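Local coordinates for protein (hdlp (histone deacetylase-like protein)) (Aquifex aeolicus, PDB 1C3P) that is a bacterial homologue of histone deacetylases that binds zinc, probably acts as a deacetylase and may take part in acetoin breakdown, at residues E45-R50 with T110-E115. Numbering follows the deposited sequence.
Sequences ELIKSR and TVQAIE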
ATOM      1  N   GLU A  45     -17.340  11.733  -7.741  1.00 29.20           N
ATOM      2  CA  GLU A  45     -15.935  11.682  -7.324  1.00 21.58           C
ATOM      3  C   GLU A  45     -15.438  10.239  -7.447  1.00 26.31           C
ATOM      4  O   GLU A  45     -14.232   9.974  -7.412  1.00 22.32           O
ATOM      5  CB  GLU A  45     -15.783  12.127  -5.857  1.00 18.24           C
ATOM      6  CG  GLU A  45     -16.017  13.614  -5.599  1.00 26.57           C
ATOM      7  CD  GLU A  45     -16.021  13.957  -4.116  1.00 23.12           C
ATOM      8  OE1 GLU A  45     -16.865  13.406  -3.379  1.00 21.64           O
ATOM      9  OE2 GLU A  45     -15.187  14.777  -3.687  1.00 26.48           O
ATOM     10  N   LEU A  46     -16.376   9.310  -7.595  1.00 20.15           N
ATOM     11  CA  LEU A  46     -16.026   7.895  -7.682  1.00 25.80           C
ATOM     12  C   LEU A  46     -15.920   7.346  -9.098  1.00 28.88           C
ATOM     13  O   LEU A  46     -16.809   7.544  -9.928  1.00 31.98           O
ATOM     14  CB  LEU A  46     -17.044   7.067  -6.893  1.00 27.25           C
ATOM     15  CG  LEU A  46     -16.861   5.547  -6.860  1.00 37.72           C
ATOM     16  CD1 LEU A  46     -15.593   5.213  -6.081  1.00 39.46           C
ATOM     17  CD2 LEU A  46     -18.069   4.890  -6.197  1.00 35.43           C
ATOM     18  N   ILE A  47     -14.812   6.669  -9.386  1.00 16.92           N
ATOM     19  CA  ILE A  47     -14.637   6.040 -10.692  1.00 20.98           C
ATOM     20  C   ILE A  47     -14.711   4.543 -10.424  1.00 24.50           C
ATOM     21  O   ILE A  47     -13.987   4.034  -9.559  1.00 20.74           O
ATOM     22  CB  ILE A  47     -13.259   6.395 -11.327  1.00 21.51           C
ATOM     23  CG1 ILE A  47     -13.234   7.877 -11.718  1.00 20.71           C
ATOM     24  CG2 ILE A  47     -12.995   5.531 -12.564  1.00 20.32           C
ATOM     25  CD1 ILE A  47     -14.206   8.244 -12.822  1.00 38.87           C
ATOM     26  N   LYS A  48     -15.579   3.838 -11.148  1.00 18.73           N
ATOM     27  CA  LYS A  48     -15.720   2.397 -10.944  1.00 15.55           C
ATOM     28  C   LYS A  48     -14.484   1.667 -11.464  1.00 14.43           C
ATOM     29  O   LYS A  48     -14.071   1.870 -12.597  1.00 16.83           O
ATOM     30  CB  LYS A  48     -16.960   1.854 -11.674  1.00 16.52           C
ATOM     31  CG  LYS A  48     -17.169   0.356 -11.498  1.00 23.25           C
ATOM     32  CD  LYS A  48     -18.404  -0.134 -12.251  1.00 32.69           C
ATOM     33  CE  LYS A  48     -18.622  -1.625 -12.047  1.00 26.00           C
ATOM     34  NZ  LYS A  48     -18.823  -1.979 -10.613  1.00 46.33           N
ATOM     35  N   SER A  49     -13.919   0.807 -10.632  1.00 16.61           N
ATOM     36  CA  SER A  49     -12.747   0.023 -10.998  1.00 14.33           C
ATOM     37  C   SER A  49     -13.020  -0.884 -12.193  1.00 24.11           C
ATOM     38  O   SER A  49     -14.115  -1.441 -12.333  1.00 19.59           O
ATOM     39  CB  SER A  49     -12.318  -0.879  -9.838  1.00 13.21           C
ATOM     40  OG  SER A  49     -12.050  -0.158  -8.631  1.00 16.86           O
ATOM     41  N   ARG A  50     -12.011  -1.034 -13.046  1.00 16.83           N
ATOM     42  CA  ARG A  50     -12.095  -1.913 -14.200  1.00 23.88           C
ATOM     43  C   ARG A  50     -10.940  -2.912 -14.100  1.00 20.20           C
ATOM     44  O   ARG A  50      -9.922  -2.647 -13.459  1.00 18.63           O
ATOM     45  CB  ARG A  50     -11.923  -1.137 -15.516  1.00 27.48           C
ATOM     46  CG  ARG A  50     -10.487  -0.632 -15.796  1.00 22.99           C
ATOM     47  CD  ARG A  50     -10.419  -0.008 -17.177  1.00 25.20           C
ATOM     48  NE  ARG A  50      -9.151   0.654 -17.480  1.00 15.88           N
ATOM     49  CZ  ARG A  50      -7.976   0.057 -17.616  1.00 14.34           C
ATOM     50  NH1 ARG A  50      -7.858  -1.260 -17.479  1.00 15.78           N
ATOM     51  NH2 ARG A  50      -6.906   0.785 -17.913  1.00 16.78           N
ATOM     52  N   THR A 110      -5.196   0.811 -10.549  1.00 14.37           N
ATOM     53  CA  THR A 110      -3.951   1.557 -10.479  1.00 12.89           C
ATOM     54  C   THR A 110      -3.678   2.196 -11.825  1.00 18.44           C
ATOM     55  O   THR A 110      -3.194   3.322 -11.875  1.00 16.30           O
ATOM     56  CB  THR A 110      -2.789   0.658 -10.050  1.00 14.54           C
ATOM     57  OG1 THR A 110      -2.898   0.438  -8.637  1.00 18.11           O
ATOM     58  CG2 THR A 110      -1.431   1.293 -10.410  1.00 12.91           C
ATOM     59  N   VAL A 111      -4.003   1.498 -12.916  1.00 15.20           N
ATOM     60  CA  VAL A 111      -3.807   2.095 -14.222  1.00 20.45           C
ATOM     61  C   VAL A 111      -4.783   3.277 -14.337  1.00 18.21           C
ATOM     62  O   VAL A 111      -4.434   4.345 -14.851  1.00 18.65           O
ATOM     63  CB  VAL A 111      -4.049   1.077 -15.375  1.00 20.02           C
ATOM     64  CG1 VAL A 111      -3.958   1.797 -16.712  1.00 21.79           C
ATOM     65  CG2 VAL A 111      -3.003  -0.035 -15.324  1.00 19.07           C
ATOM     66  N   GLN A 112      -6.005   3.100 -13.839  1.00 16.82           N
ATOM     67  CA  GLN A 112      -6.984   4.183 -13.872  1.00 20.13           C
ATOM     68  C   GLN A 112      -6.480   5.369 -13.063  1.00 23.99           C
ATOM     69  O   GLN A 112      -6.640   6.515 -13.464  1.00 17.94           O
ATOM     70  CB  GLN A 112      -8.331   3.712 -13.321  1.00 22.39           C
ATOM     71  CG  GLN A 112      -8.959   2.603 -14.141  1.00 21.17           C
ATOM     72  CD  GLN A 112     -10.259   2.129 -13.557  1.00 24.82           C
ATOM     73  OE1 GLN A 112     -11.339   2.637 -13.898  1.00 25.62           O
ATOM     74  NE2 GLN A 112     -10.173   1.166 -12.650  1.00 13.16           N
ATOM     75  N   ALA A 113      -5.891   5.105 -11.903  1.00 15.60           N
ATOM     76  CA  ALA A 113      -5.355   6.202 -11.099  1.00 15.04           C
ATOM     77  C   ALA A 113      -4.293   6.948 -11.904  1.00 14.84           C
ATOM     78  O   ALA A 113      -4.217   8.176 -11.882  1.00 21.05           O
ATOM     79  CB  ALA A 113      -4.746   5.675  -9.818  1.00 18.65           C
ATOM     80  N   ILE A 114      -3.452   6.208 -12.604  1.00 16.45           N
ATOM     81  CA  ILE A 114      -2.427   6.870 -13.396  1.00 15.38           C
ATOM     82  C   ILE A 114      -3.055   7.647 -14.549  1.00 18.02           C
ATOM     83  O   ILE A 114      -2.635   8.778 -14.849  1.00 20.38           O
ATOM     84  CB  ILE A 114      -1.408   5.874 -13.927  1.00 15.22           C
ATOM     85  CG1 ILE A 114      -0.650   5.256 -12.736  1.00 19.28           C
ATOM     86  CG2 ILE A 114      -0.420   6.594 -14.851  1.00 15.72           C
ATOM     87  CD1 ILE A 114       0.163   3.994 -13.113  1.00 13.43           C
ATOM     88  N   GLU A 115      -4.062   7.056 -15.190  1.00 15.27           N
ATOM     89  CA  GLU A 115      -4.756   7.736 -16.300  1.00 21.48           C
ATOM     90  C   GLU A 115      -5.302   9.083 -15.830  1.00 23.55           C
ATOM     91  O   GLU A 115      -5.164  10.100 -16.514  1.00 23.03           O
ATOM     92  CB  GLU A 115      -5.920   6.886 -16.835  1.00 21.76           C
ATOM     93  CG  GLU A 115      -5.502   5.661 -17.620  1.00 15.78           C
ATOM     94  CD  GLU A 115      -6.669   4.737 -17.947  1.00 20.04           C
ATOM     95  OE1 GLU A 115      -7.820   5.024 -17.540  1.00 21.48           O
ATOM     96  OE2 GLU A 115      -6.437   3.706 -18.605  1.00 26.59           O
TER
HETATM   97  O   HOH W   1      -9.887   3.361 -17.752  1.00 16.53           O
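S49 and Q112 mark the nearest approach of the two backbones, 7.7 Å from CA to CA, where the chain leaving strand 46-48 passes helix 98-118. Here the long side chains of Q112 and R50 span the gap, Q112 reaching out from the helix and R50 reaching in past it, side by side. The outstretched Q112 brings its amide against the backbone of K48, S49 and R50. As modelled, its OE1 sits 3.1 Å from K48 O and its NE2 2.9 Å from R50 N; the amide is probably turned over in the model, and turned back it could donate to K48 O and accept from R50 N. The aliphatic part of R50 runs alongside, with CG 3.6 Å from Q112 CD, and CG2 of I47 borders the same amide. In this arginase-like α/β fold, strand 46-48 is an outermost strand of the parallel sheet, paired with strand 4-8, and I7 of that neighbour also touches Q112 and S49. The S49 hydroxyl bonds to S109, one turn earlier in the helix than Q112. Farther out, the R50 chain is extended as far as NE (chi2 174°, chi3 173°), which carries the guanidinium out to E115. R50 NH2 forms a salt bridge to E115 OE2 at 3.0 Å, with the oxygen nearly in the guanidinium plane but approached from above the carboxylate plane. A water accepts from R50 NE at 2.8 Å and donates to E115 OE1 at 2.7 Å, so both carboxylate oxygens are tied to the arginine. R50 NH2 also lies 3.3 Å from V111 CG1, which stands oblique to the guanidinium, and has a second salt-bridge partner in E56, so one nitrogen serves two acids.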